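Segregation and condensation protein A (Thermococcus onnurineus, PDB 6IVH) is the kleisin subunit of an archaeal Smc-based condensin and probably links Smc heads in chromosome organisation, its N-terminal domain being the part described here. Local coordinates at residues Asp13-Leu18 and Glu36-Arg41; Asp30-Thr35 and Arg65-Ala70. All blocks are in the same frame, centred on the assembly; numbering follows the deposited sequence.

Helix 31-47 serves both contacts, and its packing changes character along its length. Its start pairs with helix 54-72 in contact 2, a buried junction where the helical parts of 30-35 and 65-70 run at 145° to each other, while in contact 1, only partly buried, segment 36-41 meets segment 13-18 of helix 11-20 at 109°. Contact 1 grades from an aliphatic-aromatic interior at Tyr38 to a polar outer margin where an amide stacks on a guanidinium. Contact 2 relies on small and branched side chains that let the backbones come close, with a lysine stem at its margin. Leu34 touches Leu15 and Leu18, its CD2 3.7 Å from CD1 of Leu18, joining the apolar sides of the two contacts.

Contact 1. Residues Asp13-Leu18 and Glu36-Arg41; sequences DILLQL and EKYIER
Ile14 crosses the ring of Tyr38 at about a right angle, its CG2 methyl 3.5 Å from CD2 and its CD1 reaching on to the phenol end, 3.9 Å from CZ. With Tyr38 CG anti to the backbone N (chi1 -180°), the ring swings toward helix 11-20, and Leu15 CD2 adds a looser touch at 4.2 Å from ring atom CD2. The phenol oxygen is hydrogen-bonded to Ala56 O, which ties down the far end of the ring. The same CG2 methyl of Ile14 also lies 3.7 Å from Arg41 CG, while Leu18 CD1 rests 4.0 Å from Tyr38 N. At the outer margin the Gln17 amide stacks on one guanidinium face of Arg41, the planes 24° apart. Gln17 OE1 sits 3.1 Å from Arg41 NE but above that plane, an angle too poor for a hydrogen bond; the guanidinium's salt bridge goes instead to Glu44 through NH1. Replacing Arg41 by alanine would probably leave the Gln17 amide without its stacking partner and Glu44 without its charged mate. The steep 109° crossing, with axes 10.0 Å apart, is ordinary helix-on-helix packing within the compact helical N-terminal domain of a kleisin.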
loop_
_atom_site.group_PDB
_atom_site.type_symbol
_atom_site.label_atom_id
_atom_site.label_comp_id
_atom_site.label_asym_id
_atom_site.label_seq_id
_atom_site.Cartn_x
_atom_site.Cartn_y
_atom_site.Cartn_z
ATOM N N ASP A 13 0.347 2.747 -9.177
ATOM C CA ASP A 13 1.027 4.009 -9.463
ATOM C C ASP A 13 1.720 4.557 -8.222
ATOM O O ASP A 13 2.884 4.970 -8.278
ATOM C CB ASP A 13 0.028 5.030 -10.008
ATOM C CG ASP A 13 -0.498 4.664 -11.380
ATOM O OD1 ASP A 13 0.269 4.089 -12.177
ATOM O OD2 ASP A 13 -1.681 4.954 -11.659
ATOM N N ILE A 14 1.018 4.568 -7.089
ATOM C CA ILE A 14 1.595 5.120 -5.869
ATOM C C ILE A 14 2.729 4.237 -5.363
ATOM O O ILE A 14 3.776 4.735 -4.932
ATOM C CB ILE A 14 0.499 5.314 -4.805
ATOM C CG1 ILE A 14 -0.578 6.272 -5.325
ATOM C CG2 ILE A 14 1.102 5.821 -3.505
ATOM C CD1 ILE A 14 -1.749 6.459 -4.383
ATOM N N LEU A 15 2.549 2.915 -5.420
ATOM C CA LEU A 15 3.580 2.014 -4.917
ATOM C C LEU A 15 4.834 2.065 -5.782
ATOM O O LEU A 15 5.954 2.076 -5.255
ATOM C CB LEU A 15 3.034 0.588 -4.832
ATOM C CG LEU A 15 1.928 0.363 -3.796
ATOM C CD1 LEU A 15 1.196 -0.946 -4.052
ATOM C CD2 LEU A 15 2.509 0.391 -2.386
ATOM N N LEU A 16 4.668 2.112 -7.110
ATOM C CA LEU A 16 5.828 2.156 -8.001
ATOM C C LEU A 16 6.626 3.445 -7.822
ATOM O O LEU A 16 7.864 3.427 -7.856
ATOM C CB LEU A 16 5.393 2.005 -9.461
ATOM C CG LEU A 16 4.922 0.632 -9.933
ATOM C CD1 LEU A 16 4.459 0.679 -11.378
ATOM C CD2 LEU A 16 6.049 -0.356 -9.776
ATOM N N GLN A 17 5.938 4.575 -7.658
ATOM C CA GLN A 17 6.628 5.848 -7.473
ATOM C C GLN A 17 7.372 5.890 -6.143
ATOM O O GLN A 17 8.389 6.581 -6.019
ATOM C CB GLN A 17 5.625 7.002 -7.572
ATOM C CG GLN A 17 6.247 8.407 -7.523
ATOM C CD GLN A 17 6.349 8.973 -6.116
ATOM O OE1 GLN A 17 5.637 8.546 -5.202
ATOM N NE2 GLN A 17 7.236 9.945 -5.937
ATOM N N LEU A 18 6.870 5.172 -5.136
ATOM C CA LEU A 18 7.613 5.029 -3.888
ATOM C C LEU A 18 8.869 4.196 -4.100
ATOM O O LEU A 18 9.932 4.510 -3.553
ATOM C CB LEU A 18 6.728 4.396 -2.812
ATOM C CG LEU A 18 5.561 5.224 -2.264
ATOM C CD1 LEU A 18 4.729 4.398 -1.294
ATOM C CD2 LEU A 18 6.081 6.482 -1.593
ATOM N N GLU A 36 2.135 4.585 5.931
ATOM C CA GLU A 36 2.027 6.038 6.012
ATOM C C GLU A 36 2.687 6.721 4.819
ATOM O O GLU A 36 2.246 7.798 4.408
ATOM C CB GLU A 36 2.621 6.550 7.327
ATOM C CG GLU A 36 2.299 8.018 7.636
ATOM C CD GLU A 36 0.805 8.296 7.765
ATOM O OE1 GLU A 36 0.039 7.347 8.036
ATOM O OE2 GLU A 36 0.403 9.468 7.602
ATOM N N LYS A 37 3.733 6.115 4.248
ATOM C CA LYS A 37 4.303 6.649 3.013
ATOM C C LYS A 37 3.279 6.613 1.884
ATOM O O LYS A 37 3.203 7.542 1.070
ATOM C CB LYS A 37 5.557 5.867 2.622
ATOM C CG LYS A 37 6.697 5.953 3.626
ATOM C CD LYS A 37 7.943 5.261 3.091
ATOM C CE LYS A 37 9.075 5.278 4.108
ATOM N NZ LYS A 37 8.827 4.334 5.229
ATOM N N TYR A 38 2.481 5.544 1.821
ATOM C CA TYR A 38 1.395 5.479 0.849
ATOM C C TYR A 38 0.363 6.568 1.108
ATOM O O TYR A 38 -0.110 7.223 0.172
ATOM C CB TYR A 38 0.740 4.097 0.893
ATOM C CG TYR A 38 -0.403 3.911 -0.081
ATOM C CD1 TYR A 38 -1.707 4.242 0.270
ATOM C CD2 TYR A 38 -0.180 3.390 -1.347
ATOM C CE1 TYR A 38 -2.752 4.070 -0.619
ATOM C CE2 TYR A 38 -1.215 3.215 -2.242
ATOM C CZ TYR A 38 -2.500 3.555 -1.873
ATOM O OH TYR A 38 -3.533 3.378 -2.765
ATOM N N ILE A 39 -0.003 6.772 2.375
ATOM C CA ILE A 39 -0.990 7.792 2.710
ATOM C C ILE A 39 -0.425 9.185 2.460
ATOM O O ILE A 39 -1.139 10.084 1.996
ATOM C CB ILE A 39 -1.457 7.615 4.165
ATOM C CG1 ILE A 39 -2.241 6.306 4.309
ATOM C CG2 ILE A 39 -2.285 8.807 4.616
ATOM C CD1 ILE A 39 -2.738 6.038 5.714
ATOM N N GLU A 40 0.860 9.388 2.763
ATOM C CA GLU A 40 1.505 10.663 2.458
ATOM C C GLU A 40 1.360 11.002 0.982
ATOM O O GLU A 40 0.892 12.089 0.625
ATOM C CB GLU A 40 2.984 10.623 2.851
ATOM C CG GLU A 40 3.254 10.697 4.348
ATOM C CD GLU A 40 4.723 10.502 4.686
ATOM O OE1 GLU A 40 5.576 10.732 3.802
ATOM O OE2 GLU A 40 5.027 10.116 5.836
ATOM N N ARG A 41 1.744 10.069 0.107
ATOM C CA ARG A 41 1.644 10.313 -1.328
ATOM C C ARG A 41 0.192 10.440 -1.767
ATOM O O ARG A 41 -0.131 11.275 -2.619
ATOM C CB ARG A 41 2.345 9.196 -2.101
ATOM C CG ARG A 41 2.220 9.314 -3.608
ATOM C CD ARG A 41 3.030 10.491 -4.133
ATOM N NE ARG A 41 3.162 10.447 -5.586
ATOM C CZ ARG A 41 3.631 11.444 -6.327
ATOM N NH1 ARG A 41 4.018 12.577 -5.754
ATOM N NH2 ARG A 41 3.711 11.309 -7.643
#

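Contact 2. Residues Asp30-Thr35 and Arg65-Ala70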
loop_
_atom_site.group_PDB
_atom_site.type_symbol
_atom_site.label_atom_id
_atom_site.label_comp_id
_atom_site.label_asym_id
_atom_site.label_seq_id
_atom_site.Cartn_x
_atom_site.Cartn_y
_atom_site.Cartn_z
ATOM N N ASP A 30 8.835 -2.561 4.791
ATOM C CA ASP A 30 8.234 -2.534 6.120
ATOM C C ASP A 30 6.789 -2.071 5.972
ATOM O O ASP A 30 6.535 -0.897 5.684
ATOM C CB ASP A 30 9.022 -1.616 7.053
ATOM C CG ASP A 30 8.662 -1.819 8.519
ATOM O OD1 ASP A 30 7.532 -2.265 8.807
ATOM O OD2 ASP A 30 9.517 -1.530 9.385
ATOM N N ILE A 31 5.841 -2.993 6.173
ATOM C CA ILE A 31 4.434 -2.687 5.919
ATOM C C ILE A 31 3.931 -1.601 6.862
ATOM O O ILE A 31 3.003 -0.855 6.525
ATOM C CB ILE A 31 3.578 -3.968 6.016
ATOM C CG1 ILE A 31 2.164 -3.716 5.491
ATOM C CG2 ILE A 31 3.513 -4.468 7.446
ATOM C CD1 ILE A 31 2.123 -3.282 4.048
ATOM N N VAL A 32 4.530 -1.486 8.049
ATOM C CA VAL A 32 4.165 -0.409 8.962
ATOM C C VAL A 32 4.690 0.923 8.442
ATOM O O VAL A 32 3.973 1.931 8.426
ATOM C CB VAL A 32 4.685 -0.710 10.380
ATOM C CG1 VAL A 32 4.374 0.444 11.321
ATOM C CG2 VAL A 32 4.081 -2.006 10.902
ATOM N N ASP A 33 5.947 0.945 7.998
ATOM C CA ASP A 33 6.515 2.173 7.456
ATOM C C ASP A 33 5.966 2.482 6.070
ATOM O O ASP A 33 5.865 3.654 5.692
ATOM C CB ASP A 33 8.040 2.071 7.416
ATOM C CG ASP A 33 8.640 1.792 8.782
ATOM O OD1 ASP A 33 7.972 2.081 9.798
ATOM O OD2 ASP A 33 9.782 1.287 8.838
ATOM N N LEU A 34 5.601 1.449 5.303
ATOM C CA LEU A 34 5.074 1.664 3.959
ATOM C C LEU A 34 3.683 2.283 3.989
ATOM O O LEU A 34 3.328 3.043 3.079
ATOM C CB LEU A 34 5.051 0.339 3.191
ATOM C CG LEU A 34 4.622 0.297 1.717
ATOM C CD1 LEU A 34 3.107 0.185 1.546
ATOM C CD2 LEU A 34 5.162 1.501 0.963
ATOM N N THR A 35 2.888 1.972 5.014
ATOM C CA THR A 35 1.494 2.403 5.031
ATOM C C THR A 35 1.379 3.924 5.053
ATOM O O THR A 35 0.620 4.510 4.273
ATOM C CB THR A 35 0.771 1.790 6.230
ATOM O OG1 THR A 35 0.836 0.360 6.139
ATOM C CG2 THR A 35 -0.688 2.225 6.251
ATOM N N ARG A 65 -4.814 -1.846 7.959
ATOM C CA ARG A 65 -5.051 -3.102 8.663
ATOM C C ARG A 65 -3.811 -3.986 8.652
ATOM O O ARG A 65 -3.472 -4.601 9.669
ATOM C CB ARG A 65 -6.237 -3.841 8.047
ATOM C CG ARG A 65 -6.416 -5.255 8.589
ATOM C CD ARG A 65 -7.556 -5.988 7.902
ATOM N NE ARG A 65 -7.382 -6.044 6.452
ATOM C CZ ARG A 65 -6.643 -6.950 5.820
ATOM N NH1 ARG A 65 -5.996 -7.880 6.509
ATOM N NH2 ARG A 65 -6.547 -6.922 4.497
HETATM N N MSE A 66 -3.122 -4.058 7.517
HETATM C CA MSE A 66 -1.944 -4.910 7.401
HETATM C C MSE A 66 -0.810 -4.424 8.297
HETATM O O MSE A 66 0.022 -5.218 8.739
HETATM C CB MSE A 66 -1.475 -4.981 5.946
HETATM C CG MSE A 66 -2.451 -5.701 5.033
HETATM SE SE MSE A 66 -1.867 -5.741 3.178
HETATM C CE MSE A 66 -0.293 -6.868 3.395
ATOM N N LYS A 67 -0.780 -3.120 8.568
ATOM C CA LYS A 67 0.227 -2.576 9.469
ATOM C C LYS A 67 -0.191 -2.670 10.930
ATOM O O LYS A 67 0.675 -2.754 11.809
ATOM C CB LYS A 67 0.544 -1.119 9.107
ATOM C CG LYS A 67 -0.083 -0.070 10.015
ATOM C CD LYS A 67 0.713 1.229 9.971
ATOM C CE LYS A 67 0.090 2.309 10.848
ATOM N NZ LYS A 67 -1.221 2.784 10.319
ATOM N N SER A 68 -1.497 -2.666 11.210
ATOM C CA SER A 68 -1.954 -2.868 12.580
ATOM C C SER A 68 -1.695 -4.299 13.030
ATOM O O SER A 68 -1.207 -4.534 14.142
ATOM C CB SER A 68 -3.440 -2.529 12.699
ATOM O OG SER A 68 -3.680 -1.151 12.475
ATOM N N GLU A 69 -2.017 -5.271 12.175
ATOM C CA GLU A 69 -1.758 -6.665 12.513
ATOM C C GLU A 69 -0.261 -6.943 12.587
ATOM O O GLU A 69 0.188 -7.728 13.429
ATOM C CB GLU A 69 -2.434 -7.583 11.496
ATOM C CG GLU A 69 -3.916 -7.299 11.309
ATOM C CD GLU A 69 -4.540 -8.136 10.208
ATOM O OE1 GLU A 69 -5.536 -8.839 10.487
ATOM O OE2 GLU A 69 -4.037 -8.092 9.064
ATOM N N ALA A 70 0.528 -6.301 11.723
ATOM C CA ALA A 70 1.977 -6.467 11.790
ATOM C C ALA A 70 2.524 -5.993 13.129
ATOM O O ALA A 70 3.418 -6.625 13.702
ATOM C CB ALA A 70 2.647 -5.716 10.642
#
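Lys67 lays the aliphatic part of its side chain across Thr35, with CB 3.3 Å from Thr35 OG1 and CD 3.8 Å from Thr35 CB. Its chi1 of 103° lies off any staggered position, a sign of strain or of limited certainty in the model; the stem lies against the hydroxyl and CB of Thr35, and the ammonium NZ only brushes Thr35 CG2 at 4.1 Å. Val32 crosses this stem at about a right angle: its CG1 meets Lys67 CD at 4.0 Å, while its CG2 turns to Lys67 O and the Ala70 methyl. Deeper in, Ile31 spreads two branches over the facing helix: CG2 meets CB of Ala70 at 3.5 Å, and CG1 crosses over CB of Met66, which is present as selenomethionine. The small Ala70 and the beta-branched residues facing it suit an axis separation of 8.4 Å, with 145° between the directions of the two short segments. At the start of helix 31-47, Asp30 is the N-cap; its OD1 accepts from Val32 N at 3.2 Å and also pairs with Arg103. Thr35 OG1 lies near two carbonyl oxygens, Ile31 O and Leu63 O, which must share or compete for its one hydrogen. Asp30 and Thr35 thus find their polar partners away from segment 65-70, and the lack of polar bonds between the two segments is consistent with packing shape, rather than charge pairing, setting how these helices lie together.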